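Local coordinates for protein dermonecrotic toxin (Pasteurella multocida, PDB 2EBF) that acts as a dermonecrotic toxin and potent mitogen that induces bone resorption and is associated with severe progressive atrophic rhinitis in pigs, at residues 193-198 with 260-265; 267-272 with 424-429. One frame throughout, in Å; residues are numbered along the deposited sequence.

Interaction 1 (193-198 with 260-265); sequences GAIPEA and SLYIGH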
ATOM      1  N   GLY A 193      11.393 -26.187  -2.800  1.00 37.88           N
ATOM      2  CA  GLY A 193      12.380 -26.870  -3.631  1.00 38.91           C
ATOM      3  C   GLY A 193      12.666 -26.156  -4.937  1.00 39.62           C
ATOM      4  O   GLY A 193      12.227 -25.025  -5.145  1.00 39.63           O
ATOM      5  N   ALA A 194      13.400 -26.829  -5.822  1.00 40.25           N
ATOM      6  CA  ALA A 194      13.786 -26.248  -7.101  1.00 41.15           C
ATOM      7  C   ALA A 194      12.767 -26.546  -8.195  1.00 41.85           C
ATOM      8  O   ALA A 194      12.006 -27.510  -8.101  1.00 41.85           O
ATOM      9  CB  ALA A 194      15.169 -26.734  -7.504  1.00 41.43           C
ATOM     10  N   ILE A 195      12.754 -25.704  -9.226  1.00 42.77           N
ATOM     11  CA  ILE A 195      11.844 -25.864 -10.359  1.00 43.83           C
ATOM     12  C   ILE A 195      12.605 -26.421 -11.573  1.00 44.82           C
ATOM     13  O   ILE A 195      13.576 -25.810 -12.026  1.00 45.07           O
ATOM     14  CB  ILE A 195      11.139 -24.527 -10.732  1.00 43.67           C
ATOM     15  CG1 ILE A 195      10.402 -23.927  -9.520  1.00 43.47           C
ATOM     16  CG2 ILE A 195      10.206 -24.705 -11.945  1.00 43.58           C
ATOM     17  CD1 ILE A 195       9.190 -24.730  -9.019  1.00 43.07           C
ATOM     18  N   PRO A 196      12.170 -27.586 -12.093  1.00 45.60           N
ATOM     19  CA  PRO A 196      12.813 -28.224 -13.247  1.00 46.40           C
ATOM     20  C   PRO A 196      12.841 -27.300 -14.456  1.00 47.21           C
ATOM     21  O   PRO A 196      11.855 -26.606 -14.731  1.00 47.03           O
ATOM     22  CB  PRO A 196      11.915 -29.434 -13.532  1.00 46.22           C
ATOM     23  CG  PRO A 196      11.245 -29.720 -12.242  1.00 45.98           C
ATOM     24  CD  PRO A 196      11.030 -28.378 -11.601  1.00 45.63           C
ATOM     25  N   GLU A 197      13.964 -27.302 -15.168  1.00 48.31           N
ATOM     26  CA  GLU A 197      14.162 -26.414 -16.315  1.00 49.33           C
ATOM     27  C   GLU A 197      13.223 -26.717 -17.477  1.00 49.29           C
ATOM     28  O   GLU A 197      12.973 -25.847 -18.317  1.00 49.57           O
ATOM     29  CB  GLU A 197      15.623 -26.437 -16.772  1.00 49.36           C
ATOM     30  CG  GLU A 197      16.586 -25.799 -15.769  1.00 50.28           C
ATOM     31  CD  GLU A 197      18.044 -25.834 -16.215  1.00 50.53           C
ATOM     32  OE1 GLU A 197      18.353 -26.450 -17.265  1.00 51.76           O
ATOM     33  OE2 GLU A 197      18.887 -25.240 -15.503  1.00 52.61           O
ATOM     34  N   ALA A 198      12.689 -27.938 -17.509  1.00 49.38           N
ATOM     35  CA  ALA A 198      11.720 -28.345 -18.534  1.00 49.38           C
ATOM     36  C   ALA A 198      10.435 -27.523 -18.477  1.00 49.33           C
ATOM     37  O   ALA A 198       9.816 -27.262 -19.511  1.00 49.40           O
ATOM     38  CB  ALA A 198      11.409 -29.832 -18.419  1.00 49.37           C
ATOM     39  N   SER A 260       6.018 -34.988  -9.106  1.00 41.52           N
ATOM     40  CA  SER A 260       5.643 -33.644  -8.656  1.00 40.57           C
ATOM     41  C   SER A 260       4.742 -32.942  -9.668  1.00 40.02           C
ATOM     42  O   SER A 260       4.986 -33.008 -10.874  1.00 39.74           O
ATOM     43  CB  SER A 260       6.886 -32.794  -8.377  1.00 40.57           C
ATOM     44  OG  SER A 260       7.636 -33.317  -7.292  1.00 39.86           O
ATOM     45  N   LEU A 261       3.711 -32.267  -9.161  1.00 39.29           N
ATOM     46  CA  LEU A 261       2.785 -31.495  -9.992  1.00 38.35           C
ATOM     47  C   LEU A 261       3.052 -29.998  -9.855  1.00 38.32           C
ATOM     48  O   LEU A 261       3.101 -29.463  -8.746  1.00 37.67           O
ATOM     49  CB  LEU A 261       1.339 -31.811  -9.608  1.00 38.44           C
ATOM     50  CG  LEU A 261       0.182 -30.944 -10.111  1.00 37.70           C
ATOM     51  CD1 LEU A 261      -0.083 -31.165 -11.589  1.00 37.67           C
ATOM     52  CD2 LEU A 261      -1.065 -31.230  -9.294  1.00 37.78           C
ATOM     53  N   TYR A 262       3.219 -29.341 -10.998  1.00 37.89           N
ATOM     54  CA  TYR A 262       3.531 -27.919 -11.066  1.00 37.65           C
ATOM     55  C   TYR A 262       2.372 -27.186 -11.719  1.00 37.77           C
ATOM     56  O   TYR A 262       1.905 -27.582 -12.793  1.00 37.47           O
ATOM     57  CB  TYR A 262       4.813 -27.703 -11.873  1.00 37.64           C
ATOM     58  CG  TYR A 262       6.013 -28.413 -11.289  1.00 37.80           C
ATOM     59  CD1 TYR A 262       6.258 -29.764 -11.559  1.00 38.40           C
ATOM     60  CD2 TYR A 262       6.900 -27.740 -10.460  1.00 37.29           C
ATOM     61  CE1 TYR A 262       7.359 -30.417 -11.012  1.00 37.66           C
ATOM     62  CE2 TYR A 262       8.000 -28.383  -9.906  1.00 37.70           C
ATOM     63  CZ  TYR A 262       8.226 -29.719 -10.187  1.00 37.99           C
ATOM     64  OH  TYR A 262       9.321 -30.342  -9.633  1.00 37.45           O
ATOM     65  N   ILE A 263       1.911 -26.121 -11.062  1.00 37.47           N
ATOM     66  CA  ILE A 263       0.720 -25.399 -11.493  1.00 37.40           C
ATOM     67  C   ILE A 263       1.044 -23.934 -11.803  1.00 37.59           C
ATOM     68  O   ILE A 263       1.728 -23.252 -11.020  1.00 37.20           O
ATOM     69  CB  ILE A 263      -0.410 -25.513 -10.432  1.00 37.26           C
ATOM     70  CG1 ILE A 263      -0.854 -26.977 -10.286  1.00 37.01           C
ATOM     71  CG2 ILE A 263      -1.595 -24.619 -10.788  1.00 37.71           C
ATOM     72  CD1 ILE A 263      -1.581 -27.293  -8.989  1.00 35.72           C
ATOM     73  N   GLY A 264       0.547 -23.463 -12.947  1.00 37.40           N
ATOM     74  CA  GLY A 264       0.755 -22.085 -13.392  1.00 37.27           C
ATOM     75  C   GLY A 264      -0.490 -21.210 -13.389  1.00 37.08           C
ATOM     76  O   GLY A 264      -0.393 -20.004 -13.612  1.00 37.38           O
ATOM     77  N   HIS A 265      -1.656 -21.807 -13.148  1.00 36.69           N
ATOM     78  CA  HIS A 265      -2.903 -21.048 -13.033  1.00 36.27           C
ATOM     79  C   HIS A 265      -3.105 -20.655 -11.589  1.00 35.87           C
ATOM     80  O   HIS A 265      -2.962 -21.482 -10.695  1.00 35.97           O
ATOM     81  CB  HIS A 265      -4.113 -21.868 -13.474  1.00 36.42           C
ATOM     82  CG  HIS A 265      -3.982 -22.472 -14.834  1.00 36.99           C
ATOM     83  ND1 HIS A 265      -4.505 -21.878 -15.961  1.00 38.29           N
ATOM     84  CD2 HIS A 265      -3.399 -23.622 -15.247  1.00 37.92           C
ATOM     85  CE1 HIS A 265      -4.246 -22.635 -17.014  1.00 39.43           C
ATOM     86  NE2 HIS A 265      -3.577 -23.699 -16.606  1.00 38.88           N
TER

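Interaction 2 (267-272 with 424-429); sequences YEEMFY and WKTLDA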
ATOM      1  N   TYR A 267      -4.928 -19.684  -8.080  1.00 34.42           N
ATOM      2  CA  TYR A 267      -6.084 -20.155  -7.330  1.00 34.37           C
ATOM      3  C   TYR A 267      -7.378 -19.501  -7.810  1.00 34.10           C
ATOM      4  O   TYR A 267      -8.363 -20.185  -8.092  1.00 33.97           O
ATOM      5  CB  TYR A 267      -5.875 -19.866  -5.840  1.00 34.79           C
ATOM      6  CG  TYR A 267      -7.059 -20.198  -4.964  1.00 35.32           C
ATOM      7  CD1 TYR A 267      -7.555 -19.271  -4.054  1.00 36.18           C
ATOM      8  CD2 TYR A 267      -7.677 -21.443  -5.040  1.00 35.69           C
ATOM      9  CE1 TYR A 267      -8.640 -19.579  -3.238  1.00 37.42           C
ATOM     10  CE2 TYR A 267      -8.759 -21.759  -4.239  1.00 36.79           C
ATOM     11  CZ  TYR A 267      -9.239 -20.832  -3.344  1.00 37.00           C
ATOM     12  OH  TYR A 267     -10.318 -21.158  -2.554  1.00 37.92           O
ATOM     13  N   GLU A 268      -7.359 -18.175  -7.911  1.00 33.42           N
ATOM     14  CA  GLU A 268      -8.551 -17.398  -8.258  1.00 33.38           C
ATOM     15  C   GLU A 268      -8.978 -17.592  -9.704  1.00 33.51           C
ATOM     16  O   GLU A 268     -10.176 -17.608 -10.005  1.00 33.43           O
ATOM     17  CB  GLU A 268      -8.326 -15.912  -7.971  1.00 33.09           C
ATOM     18  CG  GLU A 268      -8.182 -15.580  -6.489  1.00 32.77           C
ATOM     19  CD  GLU A 268      -6.735 -15.508  -6.028  1.00 33.53           C
ATOM     20  OE1 GLU A 268      -5.826 -15.914  -6.791  1.00 31.92           O
ATOM     21  OE2 GLU A 268      -6.509 -15.032  -4.891  1.00 33.27           O
ATOM     22  N   GLU A 269      -8.002 -17.732 -10.594  1.00 33.85           N
ATOM     23  CA  GLU A 269      -8.290 -18.029 -11.989  1.00 34.25           C
ATOM     24  C   GLU A 269      -9.058 -19.346 -12.106  1.00 34.59           C
ATOM     25  O   GLU A 269     -10.078 -19.429 -12.800  1.00 34.40           O
ATOM     26  CB  GLU A 269      -7.004 -18.105 -12.802  1.00 34.24           C
ATOM     27  CG  GLU A 269      -7.231 -18.610 -14.223  1.00 34.78           C
ATOM     28  CD  GLU A 269      -5.958 -18.787 -15.005  1.00 35.82           C
ATOM     29  OE1 GLU A 269      -6.019 -19.382 -16.097  1.00 37.30           O
ATOM     30  OE2 GLU A 269      -4.895 -18.336 -14.541  1.00 36.52           O
ATOM     31  N   MET A 270      -8.565 -20.371 -11.419  1.00 34.75           N
ATOM     32  CA  MET A 270      -9.213 -21.674 -11.432  1.00 35.38           C
ATOM     33  C   MET A 270     -10.600 -21.631 -10.805  1.00 35.43           C
ATOM     34  O   MET A 270     -11.545 -22.197 -11.356  1.00 35.63           O
ATOM     35  CB  MET A 270      -8.344 -22.707 -10.726  1.00 35.24           C
ATOM     36  CG  MET A 270      -7.049 -22.972 -11.439  1.00 34.78           C
ATOM     37  SD  MET A 270      -6.265 -24.435 -10.759  1.00 37.03           S
ATOM     38  CE  MET A 270      -4.870 -24.594 -11.863  1.00 35.80           C
ATOM     39  N   PHE A 271     -10.723 -20.946  -9.672  1.00 35.15           N
ATOM     40  CA  PHE A 271     -11.992 -20.864  -8.949  1.00 35.68           C
ATOM     41  C   PHE A 271     -13.124 -20.267  -9.785  1.00 35.86           C
ATOM     42  O   PHE A 271     -14.265 -20.730  -9.710  1.00 36.09           O
ATOM     43  CB  PHE A 271     -11.832 -20.064  -7.658  1.00 35.76           C
ATOM     44  CG  PHE A 271     -13.094 -19.958  -6.848  1.00 36.36           C
ATOM     45  CD1 PHE A 271     -13.372 -20.887  -5.848  1.00 37.71           C
ATOM     46  CD2 PHE A 271     -14.006 -18.936  -7.085  1.00 37.31           C
ATOM     47  CE1 PHE A 271     -14.537 -20.795  -5.093  1.00 38.37           C
ATOM     48  CE2 PHE A 271     -15.179 -18.834  -6.336  1.00 38.87           C
ATOM     49  CZ  PHE A 271     -15.442 -19.769  -5.335  1.00 38.24           C
ATOM     50  N   TYR A 272     -12.808 -19.239 -10.568  1.00 35.85           N
ATOM     51  CA  TYR A 272     -13.829 -18.535 -11.354  1.00 35.91           C
ATOM     52  C   TYR A 272     -14.056 -19.120 -12.748  1.00 36.40           C
ATOM     53  O   TYR A 272     -15.018 -18.755 -13.422  1.00 36.67           O
ATOM     54  CB  TYR A 272     -13.529 -17.027 -11.411  1.00 35.13           C
ATOM     55  CG  TYR A 272     -13.912 -16.318 -10.131  1.00 34.96           C
ATOM     56  CD1 TYR A 272     -12.939 -15.799  -9.263  1.00 33.32           C
ATOM     57  CD2 TYR A 272     -15.252 -16.199  -9.764  1.00 34.64           C
ATOM     58  CE1 TYR A 272     -13.310 -15.161  -8.073  1.00 33.29           C
ATOM     59  CE2 TYR A 272     -15.626 -15.572  -8.581  1.00 34.89           C
ATOM     60  CZ  TYR A 272     -14.655 -15.056  -7.742  1.00 34.06           C
ATOM     61  OH  TYR A 272     -15.057 -14.435  -6.584  1.00 34.26           O
ATOM     62  N   TRP A 424     -10.232 -17.914 -26.616  1.00 41.88           N
ATOM     63  CA  TRP A 424     -10.776 -17.273 -25.413  1.00 40.20           C
ATOM     64  C   TRP A 424     -11.528 -18.276 -24.534  1.00 39.57           C
ATOM     65  O   TRP A 424     -12.598 -17.972 -24.001  1.00 39.45           O
ATOM     66  CB  TRP A 424     -11.662 -16.069 -25.771  1.00 39.63           C
ATOM     67  CG  TRP A 424     -12.750 -16.353 -26.784  1.00 38.75           C
ATOM     68  CD1 TRP A 424     -12.600 -16.465 -28.136  1.00 38.52           C
ATOM     69  CD2 TRP A 424     -14.149 -16.540 -26.521  1.00 38.12           C
ATOM     70  NE1 TRP A 424     -13.813 -16.716 -28.733  1.00 38.23           N
ATOM     71  CE2 TRP A 424     -14.782 -16.766 -27.766  1.00 38.08           C
ATOM     72  CE3 TRP A 424     -14.934 -16.533 -25.355  1.00 37.97           C
ATOM     73  CZ2 TRP A 424     -16.155 -16.989 -27.878  1.00 37.93           C
ATOM     74  CZ3 TRP A 424     -16.303 -16.751 -25.468  1.00 38.19           C
ATOM     75  CH2 TRP A 424     -16.898 -16.980 -26.723  1.00 38.28           C
ATOM     76  N   LYS A 425     -10.947 -19.466 -24.373  1.00 38.71           N
ATOM     77  CA  LYS A 425     -11.586 -20.556 -23.629  1.00 38.18           C
ATOM     78  C   LYS A 425     -11.754 -20.243 -22.137  1.00 37.17           C
ATOM     79  O   LYS A 425     -12.794 -20.550 -21.548  1.00 37.34           O
ATOM     80  CB  LYS A 425     -10.836 -21.888 -23.824  1.00 38.45           C
ATOM     81  CG  LYS A 425     -10.722 -22.390 -25.274  1.00 39.17           C
ATOM     82  CD  LYS A 425     -12.055 -22.885 -25.839  1.00 40.87           C
ATOM     83  CE  LYS A 425     -11.934 -23.329 -27.306  1.00 40.88           C
ATOM     84  NZ  LYS A 425     -11.091 -24.555 -27.472  1.00 41.44           N
ATOM     85  N   THR A 426     -10.734 -19.638 -21.532  1.00 36.06           N
ATOM     86  CA  THR A 426     -10.811 -19.227 -20.120  1.00 35.18           C
ATOM     87  C   THR A 426     -11.911 -18.189 -19.912  1.00 34.33           C
ATOM     88  O   THR A 426     -12.748 -18.323 -19.015  1.00 34.09           O
ATOM     89  CB  THR A 426      -9.463 -18.689 -19.601  1.00 35.37           C
ATOM     90  OG1 THR A 426      -8.454 -19.684 -19.805  1.00 36.06           O
ATOM     91  CG2 THR A 426      -9.543 -18.358 -18.110  1.00 34.76           C
ATOM     92  N   LEU A 427     -11.915 -17.171 -20.765  1.00 33.64           N
ATOM     93  CA  LEU A 427     -13.011 -16.204 -20.821  1.00 32.98           C
ATOM     94  C   LEU A 427     -14.378 -16.902 -20.935  1.00 32.75           C
ATOM     95  O   LEU A 427     -15.296 -16.631 -20.146  1.00 32.18           O
ATOM     96  CB  LEU A 427     -12.784 -15.226 -21.982  1.00 32.92           C
ATOM     97  CG  LEU A 427     -13.848 -14.153 -22.282  1.00 33.05           C
ATOM     98  CD1 LEU A 427     -14.061 -13.230 -21.080  1.00 32.07           C
ATOM     99  CD2 LEU A 427     -13.492 -13.358 -23.536  1.00 33.10           C
ATOM    100  N   ASP A 428     -14.492 -17.825 -21.892  1.00 32.53           N
ATOM    101  CA  ASP A 428     -15.727 -18.573 -22.133  1.00 32.44           C
ATOM    102  C   ASP A 428     -16.182 -19.312 -20.876  1.00 32.28           C
ATOM    103  O   ASP A 428     -17.353 -19.229 -20.488  1.00 32.28           O
ATOM    104  CB  ASP A 428     -15.527 -19.555 -23.298  1.00 32.66           C
ATOM    105  CG  ASP A 428     -16.824 -20.208 -23.755  1.00 33.08           C
ATOM    106  OD1 ASP A 428     -17.879 -19.533 -23.784  1.00 33.50           O
ATOM    107  OD2 ASP A 428     -16.786 -21.410 -24.096  1.00 32.55           O
ATOM    108  N   ALA A 429     -15.247 -20.014 -20.236  1.00 32.04           N
ATOM    109  CA  ALA A 429     -15.523 -20.727 -18.996  1.00 31.94           C
ATOM    110  C   ALA A 429     -15.967 -19.763 -17.905  1.00 32.09           C
ATOM    111  O   ALA A 429     -16.921 -20.038 -17.163  1.00 31.86           O
ATOM    112  CB  ALA A 429     -14.292 -21.494 -18.543  1.00 32.07           C
TER

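Interaction 1 (193-198 with 260-265)
Tyr262 reaches out from the middle strand of a small three-stranded antiparallel sheet and meets Pro196 and Ile195 of the loop that leads into one of its outer strands, all within the C2 domain of the toxin's C-terminal region. Strand 260-263 runs between strands 205-207 and 254-257, and the loop 193-198 passes over the face from which the tyrosine rises. Tyr262 alternates with Leu261 and Ile263, whose side chains serve the other face. It turns its CG anti to the carbonyl carbon (chi1 -59°), and this carries the phenol end out to the loop; a tyrosine suits because its ring is long enough to span from strand to loop.

The proline comes from the opposite direction and meets the ring obliquely, neither flat on its face nor squarely at its edge. Pro196 CD lies 3.4 Å from Tyr262 CZ, and CG packs beside it against the same phenol end. A proline suits this place because its compact, rigid ring offers an apolar surface without a flexible chain to fix.

Ile195 works differently. It slides past Tyr262 in the reverse sense, and the turn about its second torsion (chi2 -67°) brings Ile195 CD1 to the ring edge, near the plane, 3.9 Å from Tyr262 CE2. Ile195 also packs on Val203 and Val206, Tyr262 on Ile199 and Val206, and Pro196 on Ile257 of strand 254-257, an apolar cluster that reaches both outer strands. Ahead of Ile195, the carbonyl O of Ala194 is hydrogen-bonded to Tyr191 OH; the Ala194 side chain is about 11 Å from a bound glucose. No hydrogen bond joins the two segments; Tyr262 OH lies 3.3 Å from both Pro196 CD and Pro196 CG.

Interaction 2 (267-272 with 424-429)
Glu269 and Thr426 meet where two helices of the C2 domain approach each other, helix 267-273 and the first turn of helix 425-434. The glutamate starts with Glu269 CB 5.9 Å from Thr426 CG2, too far for contact. With CG anti to the backbone N (chi1 172°) and the chain extended beyond it, Glu269 CG draws in to 4.5 Å from Thr426 CG2. Glu269 CD stands slightly farther off, 4.8 Å from Thr426 CG2, and there the carboxylate splits. Glu269 OE2 points away, 5.9 Å from Thr426 CG2. Only Glu269 OE1 turns back, 4.2 Å from Thr426 CG2, a loose contact of a polar atom with a methyl group; the two side chains cross at about a right angle. OE1 is hydrogen-bonded to His265 ND1, in the turn just before this helix. His265 NE2 takes a bond from the backbone N of Lys253, which is consistent with ND1 donating to the glutamate. Glutamate suits the spot because it is long enough to pass beside the neighbouring helix and still place a carboxylate oxygen on the histidine ND1.

Threonine suits the other side because its beta-branch, with OG1 at chi1 -56°, lets the methyl face the glutamate. One turn on, the backbones draw together at Tyr272 and the small Ala429, although Tyr272 O and Ala429 O, 4.4 Å apart, form no bond. Helix 407-418 fills in beside the pair: Ile409 packs on Glu269 and Glu413 on Thr426. Helix 442-452 packs on helix 425-434, Leu447 against Leu427, while Met270 packs on Phe293 of helix 288-300.

Overall arrangement
From the N-terminal side, the loop 193-198 enters strand 205-207, and the chain continues through helix 234-248 and strand 254-257 before strand 260-263 closes interaction 1 over 61 intervening residues. The chain then turns straight into helix 267-273, where interaction 2 opens; it closes 151 residues later, after a mainly helical excursion that also lays down strands 372-376 and 399-402 of the six-stranded mixed sheet. The two loops stand in series, neither nested nor crossed. They adjoin through Met270, where Met270 CE packs 3.4 Å from Ile263 CG2. Together they tie the three-stranded sheet, through one short helix, to the helices around the mixed sheet.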